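PDB 7CPX: lovastatin nonaketide synthase, polyketide synthase component from Aspergillus terreus, which builds the nonaketide backbone of lovastatin from malonyl-CoA, using ketosynthase, acyltransferase, dehydratase, methyltransferase and ketoreductase domains of a homodimeric iterative polyketide synthase. Local coordinates for residues F1889-Q1893 and V1906-N1912; E1867-V1873 and S1914-P1920; A841-G845 and L871-G875; V832-V837 and T861-L866; R38-S42 and P228-S232. The protein carries 2 engineered substitutions. One frame throughout, in Å; residues are numbered along the deposited sequence.

Interactions 1 and 2 belong to one curled mixed sheet and touch each other, A1907 and A1909 packing on I1871 and V1916. Interaction 1 is the more buried. Interaction 2 is buried along I1871, V1916 and V1918, but its T1870 and H1917 side reaches the surface. Interactions 3 and 4 also touch, in the acyltransferase domain: one joins two parallel strands by backbone bonds, the other packs two helices mainly through aliphatic carbons. Interaction 5 lies in the ketosynthase, about 60 Å from interaction 3 and 84 Å from interaction 1 between centres. It joins two loops through a salt bridge and an amide stacked on a guanidinium.

Interaction 1 (F1889-Q1893 and V1906-N1912); sequences FYLVQ and VALAERN
The ring of Y1890 lies against N1912. CB of N1912 stands over the middle of the ring, 3.5 Å from its centroid, in a CH-pi contact. The N1912 amide is turned only 18° from the ring plane. Its OD1 is hydrogen-bonded to S1876, which anchors the far end of this side chain. The backbone carbon of E1910 meets the same ring at its edge. F1889 has E1910 for a neighbour: the two side chains run alongside each other in the same direction, and F1889 CE2 is 3.4 Å from E1910 OE2. Nearer the backbone, F1889 CB packs on L1908 CB at 3.6 Å, and its ring also meets that of Y1922.

These residues belong to a beta hairpin formed by strands 1887-1898 and 1901-1909. Y1890 with A1909 and V1892 with A1907 are its antiparallel hydrogen-bonded pairs. V1892 N to A1907 O measures 2.9 Å and is almost straight, at 178°. The bonds of the Y1890 pair are more bent. L1891 with L1908 and Q1893 with V1906 are non-hydrogen-bonded pairs, and their side chains share the face that carries helix 1935-1953. L1891 has CG anti to its N (chi1 -170°), and its CD2 reaches V1906 CG1 at 3.5 Å and L1908 CD1 at 3.7 Å. Q1893 lies across V1906, CG to CG2 3.7 Å. On the other face V1892 CG1 touches A1909 CB at 3.6 Å. Past the strand end R1911 turns outward to a salt bridge with E2150.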
# COMPACT_ATOMS: atom_id res chain seq x y z
N PHE A 1889 11.68 -46.49 -5.21
CA PHE A 1889 12.81 -47.07 -5.93
C PHE A 1889 12.80 -46.57 -7.36
O PHE A 1889 11.74 -46.46 -7.98
CB PHE A 1889 12.76 -48.59 -5.91
CG PHE A 1889 12.60 -49.18 -4.54
CD1 PHE A 1889 11.35 -49.33 -3.97
CD2 PHE A 1889 13.71 -49.59 -3.82
CE1 PHE A 1889 11.21 -49.87 -2.71
CE2 PHE A 1889 13.57 -50.14 -2.56
CZ PHE A 1889 12.32 -50.28 -2.00
N TYR A 1890 13.98 -46.27 -7.88
CA TYR A 1890 14.13 -45.84 -9.27
C TYR A 1890 14.20 -47.07 -10.16
O TYR A 1890 15.03 -47.96 -9.93
CB TYR A 1890 15.38 -45.00 -9.45
CG TYR A 1890 15.41 -43.72 -8.64
CD1 TYR A 1890 14.86 -42.55 -9.14
CD2 TYR A 1890 16.01 -43.68 -7.39
CE1 TYR A 1890 14.89 -41.38 -8.41
CE2 TYR A 1890 16.05 -42.51 -6.65
CZ TYR A 1890 15.48 -41.36 -7.17
OH TYR A 1890 15.52 -40.20 -6.43
N LEU A 1891 13.36 -47.12 -11.18
CA LEU A 1891 13.39 -48.24 -12.11
C LEU A 1891 14.60 -48.09 -13.02
O LEU A 1891 14.73 -47.10 -13.74
CB LEU A 1891 12.10 -48.29 -12.93
CG LEU A 1891 11.86 -49.53 -13.80
CD1 LEU A 1891 12.73 -49.53 -15.04
CD2 LEU A 1891 12.08 -50.80 -13.00
N VAL A 1892 15.50 -49.07 -12.98
CA VAL A 1892 16.74 -49.03 -13.73
C VAL A 1892 16.84 -50.27 -14.60
O VAL A 1892 16.28 -51.32 -14.29
CB VAL A 1892 17.97 -48.93 -12.80
CG1 VAL A 1892 17.86 -47.70 -11.91
CG2 VAL A 1892 18.10 -50.19 -11.96
N GLN A 1893 17.55 -50.13 -15.72
CA GLN A 1893 17.83 -51.22 -16.63
C GLN A 1893 19.29 -51.16 -17.02
O GLN A 1893 19.84 -50.07 -17.19
CB GLN A 1893 16.94 -51.14 -17.88
CG GLN A 1893 17.20 -52.23 -18.91
CD GLN A 1893 16.35 -52.06 -20.16
OE1 GLN A 1893 15.72 -51.03 -20.36
NE2 GLN A 1893 16.33 -53.09 -21.00
N VAL A 1906 16.58 -55.67 -15.23
CA VAL A 1906 15.80 -54.51 -14.79
C VAL A 1906 15.58 -54.65 -13.29
O VAL A 1906 15.20 -55.73 -12.81
CB VAL A 1906 14.46 -54.41 -15.53
CG1 VAL A 1906 13.64 -53.26 -14.98
CG2 VAL A 1906 14.69 -54.24 -17.02
N ALA A 1907 15.82 -53.57 -12.55
CA ALA A 1907 15.80 -53.62 -11.10
C ALA A 1907 15.19 -52.34 -10.54
O ALA A 1907 14.94 -51.37 -11.26
CB ALA A 1907 17.21 -53.82 -10.53
N LEU A 1908 14.94 -52.36 -9.24
CA LEU A 1908 14.40 -51.23 -8.49
C LEU A 1908 15.53 -50.69 -7.61
O LEU A 1908 15.67 -51.06 -6.45
CB LEU A 1908 13.20 -51.66 -7.65
CG LEU A 1908 11.85 -51.72 -8.37
CD1 LEU A 1908 11.98 -52.42 -9.72
CD2 LEU A 1908 10.83 -52.44 -7.50
N ALA A 1909 16.33 -49.79 -8.19
CA ALA A 1909 17.46 -49.21 -7.49
C ALA A 1909 16.97 -48.21 -6.44
O ALA A 1909 15.78 -47.92 -6.31
CB ALA A 1909 18.39 -48.53 -8.48
N GLU A 1910 17.93 -47.66 -5.69
CA GLU A 1910 17.65 -46.68 -4.66
C GLU A 1910 18.47 -45.40 -4.80
O GLU A 1910 18.42 -44.56 -3.90
CB GLU A 1910 17.89 -47.28 -3.27
CG GLU A 1910 17.03 -48.49 -2.96
CD GLU A 1910 17.37 -49.13 -1.63
OE1 GLU A 1910 18.36 -48.69 -0.99
OE2 GLU A 1910 16.67 -50.07 -1.21
N ARG A 1911 19.22 -45.24 -5.89
CA ARG A 1911 20.09 -44.09 -6.06
C ARG A 1911 20.02 -43.44 -7.43
O ARG A 1911 20.50 -42.31 -7.57
CB ARG A 1911 21.56 -44.48 -5.78
CG ARG A 1911 21.86 -44.78 -4.33
CD ARG A 1911 21.95 -43.51 -3.50
NE ARG A 1911 22.06 -43.78 -2.07
CZ ARG A 1911 21.03 -43.91 -1.25
NH1 ARG A 1911 19.78 -43.81 -1.67
NH2 ARG A 1911 21.27 -44.16 0.04
N ASN A 1912 19.43 -44.09 -8.43
CA ASN A 1912 19.33 -43.53 -9.77
C ASN A 1912 20.71 -43.18 -10.31
O ASN A 1912 21.00 -42.04 -10.68
CB ASN A 1912 18.42 -42.31 -9.79
CG ASN A 1912 18.12 -41.83 -11.20
OD1 ASN A 1912 18.20 -42.59 -12.16
ND2 ASN A 1912 17.77 -40.56 -11.33

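Interaction 2 (E1867-V1873 and S1914-P1920); sequences ETKTIYV and SIVHVRP
Backbone bonds tie K1869 to V1918 and I1871 to V1916 as antiparallel hydrogen-bonded pairs. In both pairs each residue gives its N-H and accepts with its O. The I1871 N to V1916 O bond is 2.9 Å long. S1914 O also faces V1873 N, but that distance is modelled too short for its detail to be trusted.

One side-chain hydrogen bond crosses the strands. T1870 OG1 and H1917 ND1 are 3.1 Å apart, and the hydroxyl meets the imidazole at its edge, in the ring plane. The two side chains run next to each other in the same direction. K1869 and R1919 have polar partners outside the segments, E1898 for the lysine and Q1865 for the arginine.

Apolar contacts fill both faces. I1871 CD1 packs against V1918 CG1, and V1873 CG2 lies 4.1 Å from V1916 CG2. On the face with T1870, I1915 CD1 is 3.7 Å from Y1872 CD2, while I1915 CG2 is 3.6 Å from T1870 CG2. T1868 CG2 meets H1917 CB at 3.6 Å. At the end of the pairing the P1920 ring lies across K1869, CG to CG 3.8 Å.

I1871 and V1918 also pack on A1907 of the neighbouring hairpin. Pairing strand 1869-1883 with 1915-1918 and with hairpin 1887-1909 is consistent with a medium-chain reductase-like fold, probably that of the inactive enoylreductase region.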
# COMPACT_ATOMS: atom_id res chain seq x y z
N GLU A 1867 24.27 -60.58 -1.15
CA GLU A 1867 24.46 -60.71 -2.59
C GLU A 1867 23.99 -59.46 -3.32
O GLU A 1867 23.30 -59.52 -4.35
CB GLU A 1867 23.74 -61.95 -3.12
CG GLU A 1867 24.13 -63.24 -2.42
CD GLU A 1867 23.38 -64.44 -2.95
OE1 GLU A 1867 22.56 -64.27 -3.88
OE2 GLU A 1867 23.60 -65.56 -2.43
N THR A 1868 24.38 -58.30 -2.79
CA THR A 1868 24.02 -57.04 -3.43
C THR A 1868 24.61 -56.99 -4.83
O THR A 1868 25.83 -56.85 -4.99
CB THR A 1868 24.50 -55.85 -2.60
OG1 THR A 1868 23.95 -55.94 -1.28
CG2 THR A 1868 24.05 -54.54 -3.23
N LYS A 1869 23.76 -57.10 -5.84
CA LYS A 1869 24.21 -57.14 -7.22
C LYS A 1869 24.58 -55.74 -7.70
O LYS A 1869 23.92 -54.75 -7.35
CB LYS A 1869 23.13 -57.72 -8.13
CG LYS A 1869 22.55 -59.04 -7.64
CD LYS A 1869 23.60 -60.14 -7.57
CE LYS A 1869 24.13 -60.52 -8.94
NZ LYS A 1869 25.05 -61.69 -8.89
N THR A 1870 25.64 -55.66 -8.50
CA THR A 1870 26.09 -54.42 -9.10
C THR A 1870 25.52 -54.34 -10.51
O THR A 1870 25.83 -55.18 -11.37
CB THR A 1870 27.62 -54.34 -9.12
OG1 THR A 1870 28.12 -54.41 -7.78
CG2 THR A 1870 28.08 -53.05 -9.77
N ILE A 1871 24.69 -53.33 -10.75
CA ILE A 1871 24.03 -53.13 -12.04
C ILE A 1871 24.65 -51.90 -12.69
O ILE A 1871 24.55 -50.79 -12.16
CB ILE A 1871 22.52 -52.96 -11.87
CG1 ILE A 1871 21.93 -54.14 -11.09
CG2 ILE A 1871 21.85 -52.83 -13.23
CD1 ILE A 1871 20.47 -53.99 -10.77
N TYR A 1872 25.30 -52.10 -13.83
CA TYR A 1872 25.80 -51.00 -14.64
C TYR A 1872 24.65 -50.51 -15.51
O TYR A 1872 24.29 -51.15 -16.50
CB TYR A 1872 26.99 -51.45 -15.48
CG TYR A 1872 28.11 -52.05 -14.66
CD1 TYR A 1872 28.08 -53.38 -14.27
CD2 TYR A 1872 29.21 -51.29 -14.28
CE1 TYR A 1872 29.10 -53.94 -13.53
CE2 TYR A 1872 30.23 -51.83 -13.54
CZ TYR A 1872 30.17 -53.16 -13.16
OH TYR A 1872 31.19 -53.71 -12.42
N VAL A 1873 24.06 -49.39 -15.12
CA VAL A 1873 22.79 -48.95 -15.68
C VAL A 1873 23.02 -48.32 -17.05
O VAL A 1873 23.85 -47.42 -17.21
CB VAL A 1873 22.10 -47.96 -14.73
CG1 VAL A 1873 20.75 -47.55 -15.29
CG2 VAL A 1873 21.93 -48.58 -13.36
N SER A 1914 24.40 -44.43 -12.59
CA SER A 1914 24.95 -45.24 -13.68
C SER A 1914 25.31 -46.63 -13.19
O SER A 1914 25.18 -47.61 -13.93
CB SER A 1914 26.18 -44.54 -14.27
OG SER A 1914 27.21 -44.43 -13.31
N ILE A 1915 25.78 -46.73 -11.95
CA ILE A 1915 26.09 -48.00 -11.32
C ILE A 1915 25.34 -48.06 -9.99
O ILE A 1915 25.43 -47.14 -9.18
CB ILE A 1915 27.60 -48.19 -11.11
CG1 ILE A 1915 28.33 -48.06 -12.45
CG2 ILE A 1915 27.88 -49.55 -10.48
CD1 ILE A 1915 29.83 -48.20 -12.36
N VAL A 1916 24.61 -49.15 -9.78
CA VAL A 1916 23.78 -49.34 -8.60
C VAL A 1916 24.22 -50.61 -7.89
O VAL A 1916 24.74 -51.54 -8.51
CB VAL A 1916 22.28 -49.40 -8.96
CG1 VAL A 1916 21.47 -50.01 -7.83
CG2 VAL A 1916 21.77 -48.02 -9.31
N HIS A 1917 24.00 -50.65 -6.58
CA HIS A 1917 24.23 -51.84 -5.77
C HIS A 1917 22.91 -52.17 -5.08
O HIS A 1917 22.56 -51.54 -4.07
CB HIS A 1917 25.36 -51.61 -4.77
CG HIS A 1917 26.60 -51.04 -5.38
ND1 HIS A 1917 27.45 -51.79 -6.17
CD2 HIS A 1917 27.13 -49.80 -5.33
CE1 HIS A 1917 28.45 -51.03 -6.57
NE2 HIS A 1917 28.28 -49.82 -6.08
N VAL A 1918 22.19 -53.15 -5.62
CA VAL A 1918 20.82 -53.44 -5.18
C VAL A 1918 20.67 -54.93 -4.93
O VAL A 1918 21.23 -55.75 -5.67
CB VAL A 1918 19.79 -52.96 -6.22
CG1 VAL A 1918 19.90 -53.77 -7.49
CG2 VAL A 1918 18.38 -53.05 -5.65
N ARG A 1919 19.90 -55.28 -3.91
CA ARG A 1919 19.70 -56.68 -3.57
C ARG A 1919 19.00 -57.41 -4.71
O ARG A 1919 18.23 -56.81 -5.46
CB ARG A 1919 18.87 -56.81 -2.29
CG ARG A 1919 19.71 -56.94 -1.02
CD ARG A 1919 18.86 -57.24 0.20
NE ARG A 1919 18.19 -56.05 0.72
CZ ARG A 1919 16.88 -55.85 0.74
NH1 ARG A 1919 16.03 -56.76 0.28
NH2 ARG A 1919 16.41 -54.71 1.23
N PRO A 1920 19.25 -58.71 -4.87
CA PRO A 1920 18.59 -59.45 -5.95
C PRO A 1920 17.08 -59.45 -5.86
O PRO A 1920 16.41 -59.61 -6.89
CB PRO A 1920 19.16 -60.87 -5.81
CG PRO A 1920 20.39 -60.73 -4.99
CD PRO A 1920 20.14 -59.58 -4.08

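Interaction 3 (A841-G845 and L871-G875)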
# COMPACT_ATOMS: atom_id res chain seq x y z
N ALA A 841 -42.00 56.38 -7.71
CA ALA A 841 -40.76 55.94 -7.08
C ALA A 841 -40.76 56.12 -5.57
O ALA A 841 -39.73 55.87 -4.94
CB ALA A 841 -39.57 56.68 -7.69
N LEU A 842 -41.88 56.54 -4.97
CA LEU A 842 -41.94 56.68 -3.52
C LEU A 842 -41.69 55.33 -2.86
O LEU A 842 -42.12 54.28 -3.36
CB LEU A 842 -43.30 57.23 -3.10
CG LEU A 842 -43.53 57.37 -1.60
CD1 LEU A 842 -42.57 58.38 -0.99
CD2 LEU A 842 -44.97 57.77 -1.32
N ASP A 843 -41.00 55.36 -1.72
CA ASP A 843 -40.62 54.15 -1.01
C ASP A 843 -41.39 53.95 0.28
O ASP A 843 -41.93 52.86 0.51
CB ASP A 843 -39.11 54.18 -0.71
CG ASP A 843 -38.27 54.20 -1.97
OD1 ASP A 843 -38.61 53.48 -2.93
OD2 ASP A 843 -37.27 54.95 -2.01
N ILE A 844 -41.47 54.96 1.14
CA ILE A 844 -42.07 54.82 2.46
C ILE A 844 -43.00 56.00 2.72
O ILE A 844 -42.98 57.01 2.01
CB ILE A 844 -41.00 54.69 3.56
CG1 ILE A 844 -41.63 54.50 4.94
CG2 ILE A 844 -40.08 55.91 3.55
CD1 ILE A 844 -40.67 53.98 5.98
N GLY A 845 -43.84 55.85 3.73
CA GLY A 845 -44.67 56.95 4.21
C GLY A 845 -44.64 57.01 5.72
O GLY A 845 -44.65 55.98 6.39
N LEU A 871 -46.62 49.95 0.01
CA LEU A 871 -45.51 50.78 0.47
C LEU A 871 -45.45 50.81 1.99
O LEU A 871 -46.47 50.75 2.68
CB LEU A 871 -45.65 52.21 -0.07
CG LEU A 871 -45.51 52.39 -1.59
CD1 LEU A 871 -45.57 53.86 -1.96
CD2 LEU A 871 -44.21 51.77 -2.10
N ALA A 872 -44.23 50.89 2.51
CA ALA A 872 -44.02 50.87 3.95
C ALA A 872 -44.69 52.06 4.61
O ALA A 872 -44.78 53.15 4.04
CB ALA A 872 -42.53 50.87 4.26
N TYR A 873 -45.18 51.84 5.83
CA TYR A 873 -45.82 52.88 6.62
C TYR A 873 -45.21 52.90 8.01
O TYR A 873 -44.90 51.85 8.58
CB TYR A 873 -47.33 52.65 6.71
CG TYR A 873 -48.12 53.91 6.96
CD1 TYR A 873 -48.67 54.63 5.91
CD2 TYR A 873 -48.32 54.38 8.25
CE1 TYR A 873 -49.39 55.79 6.14
CE2 TYR A 873 -49.04 55.53 8.49
CZ TYR A 873 -49.58 56.23 7.43
OH TYR A 873 -50.30 57.38 7.64
N THR A 874 -45.05 54.10 8.57
CA THR A 874 -44.36 54.26 9.84
C THR A 874 -44.98 55.38 10.66
O THR A 874 -45.20 56.48 10.15
CB THR A 874 -42.87 54.57 9.62
OG1 THR A 874 -42.25 53.46 8.94
CG2 THR A 874 -42.17 54.81 10.94
N GLY A 875 -45.26 55.09 11.93
CA GLY A 875 -45.69 56.10 12.88
C GLY A 875 -44.53 56.56 13.75
O GLY A 875 -43.61 55.80 14.02
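I844 and G845 run parallel to A872 and Y873, with CA atoms 4.7 Å apart for I844 and A872. The end-to-end directions of the touching parts differ by 32°. G845 makes both backbone bonds. Its N donates to A872 O at 2.9 Å, and its O accepts from T874 N at 2.9 Å. It therefore grips the residues before and after Y873, as parallel pairing requires. G845 O also lies over one face of the Y873 ring, offset toward the rim.

On the face of the sheet carrying I844 and A872, I844 reaches toward the neighbouring strand. Its CG1 is anti to the backbone N (chi1 -178°) and passes 3.8 Å from A872 CB. The chain then carries CD1 on to T874 OG1, at 3.4 Å. L894 and F898 of helix 883-898 cover I844 on this side. L871 packs at the start of the pairing. Its methyls settle on the backbone of L842 and D843, with CD2 3.5 Å from L842 O, and CD1 meets L842 CD2 at 4.0 Å. L871 also touches I862 of helix 855-865.

Strand 872-875 is an edge strand of the parallel sheet within this chain, in the malonyl-CoA:ACP transacylase domain. It is joined to strand 844-848 through helix 855-865, a beta-alpha-beta crossover at the edge of an acyltransferase core.

Interaction 4 (V832-V837 and T861-L866); sequences VQRAVV and TIKDVL
The amide of Q833 is the one flat side-chain group among the touching residues, and neither its faces nor its edges carry the contact with V865. The aliphatic stem does so instead. Q833 CB is 3.4 Å from V865 CG2, and Q833 CG is 3.7 Å from V865 CG1. The glutamine crosses the valine at about a right angle and continues, extended, past it.

V865 packs against Q833, V836 and V837 of the other helix. V836 answers from the opposite helix: its CG2 meets V865 CG1 at 3.5 Å, and its CG1 meets I862 CG1 at 4.0 Å. The two methyls of V836 are divided in this way by a chi1 of -57°. One turn earlier V832 CG1 lies 3.7 Å from I862 CG1 and also touches the T861 methyl. T861 OG1 is bonded to P857 O of its own helix. Just past the helix end, the end of L866 swings nearer, and CD2 rests 3.5 Å from V836 O. Apart from that carbonyl, the touching atoms are essentially aliphatic carbons.

The short helix axes pass 9.3 Å apart and cross at -55°. Helices 828-838 and 855-865 stand next to each other against the parallel sheet of the acyltransferase domain. V836 also packs on L560 of strand 558-563, V832 on V652 of strand 648-652, and I862 on L871.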
# COMPACT_ATOMS: atom_id res chain seq x y z
N VAL A 832 -53.32 62.02 -1.51
CA VAL A 832 -52.42 60.87 -1.43
C VAL A 832 -52.27 60.22 -2.80
O VAL A 832 -51.17 59.84 -3.21
CB VAL A 832 -52.94 59.86 -0.39
CG1 VAL A 832 -52.12 58.58 -0.43
CG2 VAL A 832 -52.92 60.47 1.00
N GLN A 833 -53.38 60.08 -3.53
CA GLN A 833 -53.32 59.53 -4.88
C GLN A 833 -52.40 60.35 -5.76
O GLN A 833 -51.56 59.81 -6.48
CB GLN A 833 -54.73 59.47 -5.47
CG GLN A 833 -54.78 59.21 -6.97
CD GLN A 833 -56.20 59.06 -7.48
OE1 GLN A 833 -57.17 59.23 -6.73
NE2 GLN A 833 -56.34 58.75 -8.76
N ARG A 834 -52.55 61.68 -5.72
CA ARG A 834 -51.71 62.55 -6.53
C ARG A 834 -50.24 62.38 -6.16
O ARG A 834 -49.38 62.22 -7.04
CB ARG A 834 -52.14 64.00 -6.35
CG ARG A 834 -53.38 64.38 -7.14
CD ARG A 834 -53.01 64.86 -8.53
NE ARG A 834 -52.35 66.16 -8.49
CZ ARG A 834 -51.67 66.69 -9.50
NH1 ARG A 834 -51.51 66.04 -10.64
NH2 ARG A 834 -51.12 67.89 -9.36
N ALA A 835 -49.94 62.39 -4.86
CA ALA A 835 -48.55 62.31 -4.43
C ALA A 835 -47.92 60.98 -4.83
O ALA A 835 -46.76 60.95 -5.26
CB ALA A 835 -48.46 62.51 -2.91
N VAL A 836 -48.66 59.88 -4.70
CA VAL A 836 -48.08 58.57 -4.98
C VAL A 836 -48.10 58.21 -6.45
O VAL A 836 -47.35 57.33 -6.88
CB VAL A 836 -48.79 57.47 -4.17
CG1 VAL A 836 -48.73 57.78 -2.69
CG2 VAL A 836 -50.23 57.31 -4.64
N VAL A 837 -48.94 58.87 -7.26
CA VAL A 837 -48.97 58.59 -8.69
C VAL A 837 -47.99 59.47 -9.44
O VAL A 837 -47.38 59.04 -10.43
CB VAL A 837 -50.41 58.75 -9.23
CG1 VAL A 837 -50.81 60.22 -9.26
CG2 VAL A 837 -50.53 58.12 -10.61
N THR A 861 -55.28 53.66 0.57
CA THR A 861 -55.29 54.53 -0.61
C THR A 861 -54.02 54.35 -1.42
O THR A 861 -54.06 54.33 -2.66
CB THR A 861 -55.45 55.99 -0.19
OG1 THR A 861 -56.63 56.13 0.62
CG2 THR A 861 -55.56 56.89 -1.41
N ILE A 862 -52.87 54.22 -0.75
CA ILE A 862 -51.61 54.02 -1.46
C ILE A 862 -51.66 52.72 -2.25
O ILE A 862 -51.25 52.67 -3.41
CB ILE A 862 -50.43 54.04 -0.47
CG1 ILE A 862 -50.26 55.45 0.11
CG2 ILE A 862 -49.15 53.58 -1.17
CD1 ILE A 862 -49.19 55.56 1.17
N LYS A 863 -52.15 51.65 -1.62
CA LYS A 863 -52.21 50.36 -2.31
C LYS A 863 -53.20 50.40 -3.47
O LYS A 863 -52.97 49.79 -4.52
CB LYS A 863 -52.58 49.25 -1.33
CG LYS A 863 -51.43 48.86 -0.41
CD LYS A 863 -51.81 47.71 0.51
CE LYS A 863 -52.84 48.13 1.55
NZ LYS A 863 -53.12 47.04 2.53
N ASP A 864 -54.32 51.12 -3.30
CA ASP A 864 -55.30 51.20 -4.37
C ASP A 864 -54.77 52.00 -5.56
O ASP A 864 -54.89 51.57 -6.71
CB ASP A 864 -56.59 51.83 -3.85
CG ASP A 864 -57.23 51.01 -2.74
OD1 ASP A 864 -57.08 49.77 -2.76
OD2 ASP A 864 -57.88 51.61 -1.85
N VAL A 865 -54.17 53.16 -5.29
CA VAL A 865 -53.64 53.99 -6.37
C VAL A 865 -52.50 53.27 -7.07
O VAL A 865 -52.46 53.19 -8.31
CB VAL A 865 -53.19 55.35 -5.82
CG1 VAL A 865 -52.59 56.20 -6.93
CG2 VAL A 865 -54.35 56.08 -5.15
N LEU A 866 -51.56 52.72 -6.30
CA LEU A 866 -50.48 51.89 -6.83
C LEU A 866 -50.91 50.44 -6.61
O LEU A 866 -50.64 49.85 -5.56
CB LEU A 866 -49.16 52.22 -6.15
CG LEU A 866 -48.71 53.68 -6.25
CD1 LEU A 866 -47.40 53.90 -5.51
CD2 LEU A 866 -48.59 54.12 -7.70

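Interaction 5 (R38-S42 and P228-S232); sequences RDVQS and PSGRS
Q41 lies flat on the guanidinium of R231, and this stack is the close part of the contact. The amide and guanidinium planes are 19° apart, with Q41 CD 3.4 Å from R231 CZ. Q41 OE1 comes near R231 NH2 over the face, at an angle too poor for a hydrogen bond. The side chain bends at chi2, laying the amide over the arginine, and its rotation about chi3 points Q41 NE2 at G230 O, 2.8 Å away. That oxygen lies in the amide plane, but NE2 approaches from above the carbonyl plane. The bond fixes the rotation of the amide over the arginine. G230 has a positive phi (87°), which suits glycine.

The looser side belongs to D39, which is exposed. Its carboxylate meets the edge of the guanidinium, turned 45° to it. D39 OD2 accepts from R231 NH2 at 3.0 Å through its syn lone pair, forming a salt bridge. D39 OD1 adds two weak bonds, at 3.2 Å to R231 NH2 and 3.3 Å to R231 NE. R231 is thus held at its edge by charge and on one face by the amide.

Y71 touches both Q41 and R231. The R231 side chain is about 10 Å from that of H367, a predicted active-site residue. Both loops are part of the ketosynthase. D39 and Q41 lie between helix 27-35 and strand 42-43, whereas G230 and R231 lie between helix 214-222 and strand 247-255.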
# COMPACT_ATOMS: atom_id res chain seq x y z
N ARG A 38 -0.36 34.37 29.57
CA ARG A 38 -0.59 33.07 30.16
C ARG A 38 0.02 32.01 29.24
O ARG A 38 0.35 32.28 28.09
CB ARG A 38 -2.09 32.81 30.37
CG ARG A 38 -2.95 33.16 29.16
CD ARG A 38 -4.42 32.87 29.43
NE ARG A 38 -5.27 33.30 28.32
CZ ARG A 38 -5.73 34.53 28.17
NH1 ARG A 38 -5.45 35.49 29.03
NH2 ARG A 38 -6.50 34.81 27.12
N ASP A 39 0.15 30.80 29.77
CA ASP A 39 0.79 29.70 29.04
C ASP A 39 -0.18 29.24 27.95
O ASP A 39 -0.84 28.20 28.05
CB ASP A 39 1.16 28.57 29.98
CG ASP A 39 2.03 27.52 29.32
OD1 ASP A 39 2.45 27.74 28.16
OD2 ASP A 39 2.29 26.48 29.95
N VAL A 40 -0.25 30.04 26.89
CA VAL A 40 -1.19 29.77 25.80
C VAL A 40 -0.79 28.52 25.04
O VAL A 40 -1.64 27.74 24.60
CB VAL A 40 -1.28 30.99 24.88
CG1 VAL A 40 -2.04 30.63 23.63
CG2 VAL A 40 -1.95 32.15 25.59
N GLN A 41 0.51 28.31 24.85
CA GLN A 41 0.98 27.22 24.00
C GLN A 41 0.47 25.88 24.52
O GLN A 41 0.34 25.66 25.73
CB GLN A 41 2.50 27.21 23.94
CG GLN A 41 3.18 26.73 25.21
CD GLN A 41 3.50 25.25 25.18
OE1 GLN A 41 2.83 24.45 25.83
NE2 GLN A 41 4.52 24.89 24.43
N SER A 42 0.18 24.98 23.59
CA SER A 42 -0.35 23.67 23.93
C SER A 42 0.06 22.67 22.86
O SER A 42 0.49 23.05 21.76
CB SER A 42 -1.87 23.70 24.06
OG SER A 42 -2.48 24.11 22.85
N PRO A 228 12.27 22.97 20.35
CA PRO A 228 11.79 21.68 20.88
C PRO A 228 11.03 21.84 22.18
O PRO A 228 10.08 21.08 22.43
CB PRO A 228 13.08 20.87 21.07
CG PRO A 228 14.17 21.88 21.13
CD PRO A 228 13.74 23.00 20.24
N SER A 229 11.40 22.81 23.02
CA SER A 229 10.65 23.08 24.24
C SER A 229 9.25 23.59 23.93
O SER A 229 8.38 23.54 24.81
CB SER A 229 11.39 24.10 25.10
OG SER A 229 11.62 25.30 24.39
N GLY A 230 9.01 24.07 22.72
CA GLY A 230 7.69 24.52 22.33
C GLY A 230 7.38 25.96 22.67
O GLY A 230 6.20 26.34 22.67
N ARG A 231 8.38 26.78 22.96
CA ARG A 231 8.17 28.17 23.31
C ARG A 231 9.31 29.02 22.76
O ARG A 231 10.47 28.62 22.81
CB ARG A 231 8.06 28.35 24.83
CG ARG A 231 6.86 27.65 25.43
CD ARG A 231 6.78 27.84 26.93
NE ARG A 231 5.64 27.13 27.50
CZ ARG A 231 5.62 25.84 27.79
NH1 ARG A 231 6.68 25.07 27.57
NH2 ARG A 231 4.52 25.30 28.31
N SER A 232 8.96 30.19 22.24
CA SER A 232 9.93 31.13 21.69
C SER A 232 10.53 31.93 22.83
O SER A 232 10.09 33.04 23.15
CB SER A 232 9.29 32.04 20.65
OG SER A 232 8.71 31.29 19.60